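Putative branched-chain amino acid transport system substrate-binding protein (Rhodopseudomonas palustris, PDB 4FB4) probably captures small aromatic acids, caffeic acid being the one bound here, and delivers them to an ABC-type transporter for uptake. Local coordinates at residues A[13-18]-A[74-79]; A[25-30]-A[281-286]. All blocks are in the same frame, centred on the assembly; numbering follows the deposited sequence.

Contact 1: residues A[13-18]-A[74-79]. With DHC (caffeic acid), chain B.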
loop_
_atom_site.group_PDB
_atom_site.type_symbol
_atom_site.label_atom_id
_atom_site.label_comp_id
_atom_site.label_asym_id
_atom_site.label_seq_id
_atom_site.Cartn_x
_atom_site.Cartn_y
_atom_site.Cartn_z
ATOM N N THR A 13 -10.410 -6.771 6.891
ATOM C CA THR A 13 -11.357 -5.765 6.416
ATOM C C THR A 13 -10.719 -5.054 5.251
ATOM O O THR A 13 -9.626 -4.495 5.357
ATOM C CB THR A 13 -11.878 -4.817 7.549
ATOM O OG1 THR A 13 -12.850 -3.872 7.044
ATOM C CG2 THR A 13 -10.807 -4.105 8.206
ATOM N N VAL A 14 -11.362 -5.138 4.091
ATOM C CA VAL A 14 -10.895 -4.419 2.926
ATOM C C VAL A 14 -12.047 -3.749 2.185
ATOM O O VAL A 14 -13.202 -4.011 2.453
ATOM C CB VAL A 14 -10.096 -5.322 1.944
ATOM C CG1 VAL A 14 -8.656 -5.568 2.449
ATOM C CG2 VAL A 14 -10.824 -6.628 1.654
ATOM N N THR A 15 -11.716 -2.922 1.212
ATOM C CA THR A 15 -12.711 -2.158 0.531
ATOM C C THR A 15 -13.040 -2.828 -0.792
ATOM O O THR A 15 -12.248 -2.761 -1.736
ATOM C CB THR A 15 -12.217 -0.750 0.258
ATOM O OG1 THR A 15 -11.814 -0.175 1.502
ATOM C CG2 THR A 15 -13.386 0.070 -0.442
ATOM N N THR A 16 -14.211 -3.437 -0.862
ATOM C CA THR A 16 -14.620 -4.097 -2.073
ATOM C C THR A 16 -15.862 -3.474 -2.741
ATOM O O THR A 16 -16.283 -3.957 -3.780
ATOM C CB THR A 16 -14.814 -5.608 -1.858
ATOM O OG1 THR A 16 -15.773 -5.831 -0.831
ATOM C CG2 THR A 16 -13.474 -6.235 -1.454
ATOM N N THR A 17 -16.395 -2.398 -2.163
ATOM C CA THR A 17 -17.442 -1.593 -2.791
ATOM C C THR A 17 -17.008 -0.130 -2.776
ATOM O O THR A 17 -16.173 0.322 -1.955
ATOM C CB THR A 17 -18.807 -1.741 -2.092
ATOM O OG1 THR A 17 -18.668 -1.357 -0.715
ATOM C CG2 THR A 17 -19.350 -3.179 -2.195
ATOM N N GLY A 18 -17.513 0.609 -3.753
ATOM C CA GLY A 18 -17.232 2.020 -3.846
ATOM C C GLY A 18 -15.958 2.210 -4.646
ATOM O O GLY A 18 -15.372 1.223 -5.137
HETATM N N MSE A 74 -6.198 -7.780 9.681
HETATM C CA MSE A 74 -5.549 -7.110 8.570
HETATM C C MSE A 74 -6.510 -6.106 7.908
HETATM O O MSE A 74 -7.710 -6.314 7.850
HETATM C CB MSE A 74 -5.110 -8.100 7.451
HETATM C CG MSE A 74 -4.287 -9.266 7.898
HETATM SE SE MSE A 74 -3.941 -10.489 6.378
HETATM C CE MSE A 74 -4.045 -9.365 4.919
ATOM N N GLY A 75 -5.942 -5.036 7.380
ATOM C CA GLY A 75 -6.683 -4.087 6.570
ATOM C C GLY A 75 -6.249 -2.671 6.901
ATOM O O GLY A 75 -5.317 -2.460 7.743
ATOM N N SER A 76 -6.840 -1.688 6.243
ATOM C CA SER A 76 -7.867 -1.825 5.220
ATOM C C SER A 76 -7.174 -1.468 3.934
ATOM O O SER A 76 -5.941 -1.530 3.867
ATOM C CB SER A 76 -9.032 -0.905 5.552
ATOM O OG SER A 76 -10.051 -0.884 4.564
ATOM N N SER A 77 -7.930 -1.081 2.915
ATOM C CA SER A 77 -7.393 -0.787 1.555
ATOM C C SER A 77 -6.852 0.631 1.318
ATOM O O SER A 77 -6.022 0.825 0.463
ATOM C CB SER A 77 -8.512 -1.016 0.553
ATOM O OG SER A 77 -8.834 -2.382 0.590
ATOM N N VAL A 78 -7.301 1.571 2.109
ATOM C CA VAL A 78 -6.940 3.001 1.984
ATOM C C VAL A 78 -6.713 3.481 3.383
ATOM O O VAL A 78 -7.083 2.801 4.336
ATOM C CB VAL A 78 -8.020 3.826 1.225
ATOM C CG1 VAL A 78 -8.074 3.386 -0.215
ATOM C CG2 VAL A 78 -9.436 3.707 1.836
ATOM N N THR A 79 -6.052 4.627 3.523
ATOM C CA THR A 79 -5.521 5.040 4.811
ATOM C C THR A 79 -6.550 5.375 5.921
ATOM O O THR A 79 -6.338 4.945 7.048
ATOM C CB THR A 79 -4.574 6.232 4.599
ATOM O OG1 THR A 79 -3.531 5.765 3.732
ATOM C CG2 THR A 79 -3.991 6.683 5.928
HETATM C C1 DHC B . -4.933 5.807 0.272
HETATM O O1 DHC B . -5.258 6.149 1.413
HETATM C C2 DHC B . -3.639 5.147 -0.037
HETATM C C3 DHC B . -3.725 3.994 -0.663
HETATM C "C1'" DHC B . -2.513 3.108 -0.941
HETATM C "C2'" DHC B . -2.702 1.740 -0.935
HETATM C "C3'" DHC B . -1.651 0.876 -1.146
HETATM C "C4'" DHC B . -0.294 1.363 -1.388
HETATM C "C5'" DHC B . -0.098 2.745 -1.367
HETATM C "C6'" DHC B . -1.219 3.580 -1.132
HETATM O "O4'" DHC B . 0.700 0.457 -1.610
HETATM O "O3'" DHC B . -1.917 -0.457 -1.165
HETATM O O2 DHC B . -5.740 5.904 -0.681
#
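The flat groups that meet here are backbone peptides: the carbonyl oxygen of Thr13 points at the two alpha carbons flanking the cis peptide Gly75-Ser76, which the cis bond brings to the same side. Gly75 CA and Ser76 CA each lie 3.2 Å from Thr13 O and offer it a C-H contact, straighter from Ser76 (162°). The oxygen is buried and has no conventional hydrogen-bond partner, so these two contacts answer it only in part. The backbone angles of Gly75 call by themselves for glycine, where a side chain would jam against the preceding carbonyl. Thr13 N, on the same residue as that buried oxygen, donates at 2.9 Å to the carbonyl O of selenomethionine Met74, one residue before Gly75, continuing the parallel pairing of strands 8-14 and 72-75.

Beyond Gly75 a side chain takes over. Ser77 OG stands beside its own backbone N (chi1 -65°) and accepts an almost straight bond from Thr15 N at 3.0 Å, while also bonding the carboxylate of Glu27. Val14 covers this hydroxyl with its CB at 3.5 Å from Ser77 OG. Thr15 OG1 lies alongside Ser77 CB and comes within 3.6 Å of Ser76 OG without bonding it; both hydroxyls, together with Thr13 OG1, are instead hydrogen-bonded to the carboxylate of Asp50.

Farther along, the backbone N of Thr79 donates to caffeic acid O1 at 2.7 Å, just where helix 79-92 begins, and the helix start would probably help to stabilise the acid's negative charge. Adjacent parallel strands ending in loops, with a helix start turned to the ligand, are characteristic of the Rossmann-like lobes of periplasmic binding proteins, which hold their ligands in the cleft between two such lobes.

Contact 2: residues A[25-30]-A[281-286]. With DHC (caffeic acid), chain B.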
loop_
_atom_site.group_PDB
_atom_site.type_symbol
_atom_site.label_atom_id
_atom_site.label_comp_id
_atom_site.label_asym_id
_atom_site.label_seq_id
_atom_site.Cartn_x
_atom_site.Cartn_y
_atom_site.Cartn_z
ATOM N N ILE A 25 -10.380 -5.143 -4.229
ATOM C CA ILE A 25 -10.770 -6.337 -4.967
ATOM C C ILE A 25 -9.557 -7.224 -5.300
ATOM O O ILE A 25 -9.601 -8.432 -5.066
ATOM C CB ILE A 25 -11.643 -6.019 -6.216
ATOM C CG1 ILE A 25 -13.050 -5.614 -5.747
ATOM C CG2 ILE A 25 -11.742 -7.242 -7.130
ATOM C CD1 ILE A 25 -13.934 -5.091 -6.873
ATOM N N PRO A 26 -8.451 -6.634 -5.778
ATOM C CA PRO A 26 -7.265 -7.466 -5.965
ATOM C C PRO A 26 -6.692 -8.025 -4.652
ATOM O O PRO A 26 -6.218 -9.165 -4.646
ATOM C CB PRO A 26 -6.250 -6.532 -6.650
ATOM C CG PRO A 26 -7.105 -5.454 -7.280
ATOM C CD PRO A 26 -8.298 -5.289 -6.381
ATOM N N GLU A 27 -6.798 -7.258 -3.562
ATOM C CA GLU A 27 -6.405 -7.761 -2.249
ATOM C C GLU A 27 -7.234 -8.988 -1.829
ATOM O O GLU A 27 -6.661 -10.003 -1.406
ATOM C CB GLU A 27 -6.459 -6.644 -1.188
ATOM C CG GLU A 27 -5.481 -5.548 -1.564
ATOM C CD GLU A 27 -5.559 -4.251 -0.763
ATOM O OE1 GLU A 27 -6.547 -4.031 -0.074
ATOM O OE2 GLU A 27 -4.569 -3.458 -0.840
ATOM N N ARG A 28 -8.549 -8.929 -2.034
ATOM C CA ARG A 28 -9.411 -10.044 -1.750
ATOM C C ARG A 28 -9.122 -11.249 -2.671
ATOM O O ARG A 28 -9.085 -12.395 -2.238
ATOM C CB ARG A 28 -10.885 -9.656 -1.850
ATOM C CG ARG A 28 -11.762 -10.828 -1.435
ATOM C CD ARG A 28 -13.224 -10.516 -1.464
ATOM N NE ARG A 28 -13.655 -10.296 -2.819
ATOM C CZ ARG A 28 -14.792 -9.673 -3.154
ATOM N NH1 ARG A 28 -15.668 -9.215 -2.216
ATOM N NH2 ARG A 28 -15.073 -9.525 -4.434
ATOM N N ASN A 29 -8.978 -10.986 -3.949
ATOM C CA ASN A 29 -8.707 -12.025 -4.935
ATOM C C ASN A 29 -7.399 -12.799 -4.638
ATOM O O ASN A 29 -7.328 -14.003 -4.857
ATOM C CB ASN A 29 -8.630 -11.387 -6.331
ATOM C CG ASN A 29 -9.983 -11.047 -6.888
ATOM O OD1 ASN A 29 -11.017 -11.417 -6.306
ATOM N ND2 ASN A 29 -10.001 -10.387 -8.075
ATOM N N ALA A 30 -6.377 -12.114 -4.126
ATOM C CA ALA A 30 -5.091 -12.735 -3.858
ATOM C C ALA A 30 -5.225 -13.774 -2.728
ATOM O O ALA A 30 -4.383 -14.657 -2.622
ATOM C CB ALA A 30 -4.047 -11.691 -3.485
ATOM N N SER A 281 -0.859 -6.532 -9.730
ATOM C CA SER A 281 -0.970 -5.210 -9.107
ATOM C C SER A 281 -0.224 -5.128 -7.807
ATOM O O SER A 281 0.056 -6.127 -7.183
ATOM C CB SER A 281 -2.439 -4.831 -8.851
ATOM O OG SER A 281 -2.976 -5.557 -7.747
ATOM N N GLN A 282 0.042 -3.877 -7.424
ATOM C CA GLN A 282 0.695 -3.482 -6.190
ATOM C C GLN A 282 -0.144 -4.020 -5.054
ATOM O O GLN A 282 0.364 -4.416 -4.010
ATOM C CB GLN A 282 0.691 -1.935 -6.187
ATOM C CG GLN A 282 1.005 -1.200 -4.894
ATOM C CD GLN A 282 2.502 -1.109 -4.590
ATOM O OE1 GLN A 282 3.333 -1.551 -5.380
ATOM N NE2 GLN A 282 2.840 -0.550 -3.436
ATOM N N PHE A 283 -1.453 -4.049 -5.269
ATOM C CA PHE A 283 -2.422 -4.226 -4.147
ATOM C C PHE A 283 -2.630 -5.691 -3.774
ATOM O O PHE A 283 -2.578 -6.042 -2.562
ATOM C CB PHE A 283 -3.738 -3.519 -4.507
ATOM C CG PHE A 283 -3.524 -2.126 -5.040
ATOM C CD1 PHE A 283 -2.794 -1.210 -4.310
ATOM C CD2 PHE A 283 -3.983 -1.775 -6.287
ATOM C CE1 PHE A 283 -2.558 0.048 -4.823
ATOM C CE2 PHE A 283 -3.767 -0.512 -6.792
ATOM C CZ PHE A 283 -3.002 0.365 -6.063
ATOM N N ALA A 284 -2.785 -6.545 -4.794
ATOM C CA ALA A 284 -2.776 -8.021 -4.627
ATOM C C ALA A 284 -1.563 -8.478 -3.829
ATOM O O ALA A 284 -1.659 -9.303 -2.931
ATOM C CB ALA A 284 -2.781 -8.727 -5.997
ATOM N N ALA A 285 -0.443 -7.863 -4.087
ATOM C CA ALA A 285 0.779 -8.246 -3.473
ATOM C C ALA A 285 0.774 -8.001 -1.994
ATOM O O ALA A 285 1.410 -8.742 -1.248
ATOM C CB ALA A 285 1.947 -7.548 -4.172
ATOM N N HIS A 286 0.068 -6.981 -1.516
ATOM C CA HIS A 286 0.099 -6.681 -0.077
ATOM C C HIS A 286 -0.562 -7.747 0.752
ATOM O O HIS A 286 -0.064 -8.115 1.846
ATOM C CB HIS A 286 -0.505 -5.306 0.261
ATOM C CG HIS A 286 0.207 -4.159 -0.356
ATOM N ND1 HIS A 286 1.529 -4.077 -0.409
ATOM C CD2 HIS A 286 -0.273 -3.015 -0.946
ATOM C CE1 HIS A 286 1.887 -2.952 -1.058
ATOM N NE2 HIS A 286 0.792 -2.292 -1.352
HETATM C C1 DHC B . -4.933 5.807 0.272
HETATM O O1 DHC B . -5.258 6.149 1.413
HETATM C C2 DHC B . -3.639 5.147 -0.037
HETATM C C3 DHC B . -3.725 3.994 -0.663
HETATM C "C1'" DHC B . -2.513 3.108 -0.941
HETATM C "C2'" DHC B . -2.702 1.740 -0.935
HETATM C "C3'" DHC B . -1.651 0.876 -1.146
HETATM C "C4'" DHC B . -0.294 1.363 -1.388
HETATM C "C5'" DHC B . -0.098 2.745 -1.367
HETATM C "C6'" DHC B . -1.219 3.580 -1.132
HETATM O "O4'" DHC B . 0.700 0.457 -1.610
HETATM O "O3'" DHC B . -1.917 -0.457 -1.165
HETATM O O2 DHC B . -5.740 5.904 -0.681
#
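Glu27 reaches from helix 25-30 along the first turn of helix 282-286. Its CB lies 4.2 Å from the carbonyl O of Phe283, and its CG, set anti to the carbonyl carbon (chi1 -62°), presses to 3.1 Å from that same Phe283 O. Beyond CG the chain is extended: OE2 comes to 3.8 Å from Phe283 CB, the carboxylate plane 79° from that of the Phe283 ring; OE2 also lies at the edge of the His286 ring, near its plane, 4.3 Å from His286 CD2. The other oxygen, OE1, turns to the hydroxyl of Ser77. Cut back to an alanine here, the side chain would probably leave the Ser77 hydroxyl without its carboxylate mate and open a gap beside Phe283.

Elsewhere small groups let the helix axes approach to 7.2 Å at a crossing angle of -43°. Ala30 CB packs on Ala284 CB at 4.1 Å, and Pro26 CB rests against Ser281 OG, the N-cap hydroxyl that accepts from Ala284 N and weakly from Phe283 N. With no hydrogen bond between the segments, packing holds the contact; Glu27 OE2, 5.5 Å from His286 NE2, might at most slightly raise that ring's proton affinity, and the NE2 bond to ligand O4' could run either way.

How the contacts relate
Contact 1 and contact 2 have centres 11 Å apart and meet through Glu27, whose OE1 lies 2.9 Å from Ser77 OG in a probable hydrogen bond and 3.6 Å from Val14 CG1. Strand 8-14 is followed in the chain, after a short loop, by helix 21-30, so 13-18 and 25-30 are near neighbours in the chain, whereas 74-79 and 281-286 are brought to them by the fold. Both contacts border the caffeic acid at different ends: 74-79 holds its carboxylate, 281-286 its catechol, with Gln282 NE2 3.0 Å from O4' in an almost straight bond. Ser199 and Arg174 also hydrogen-bond the ligand.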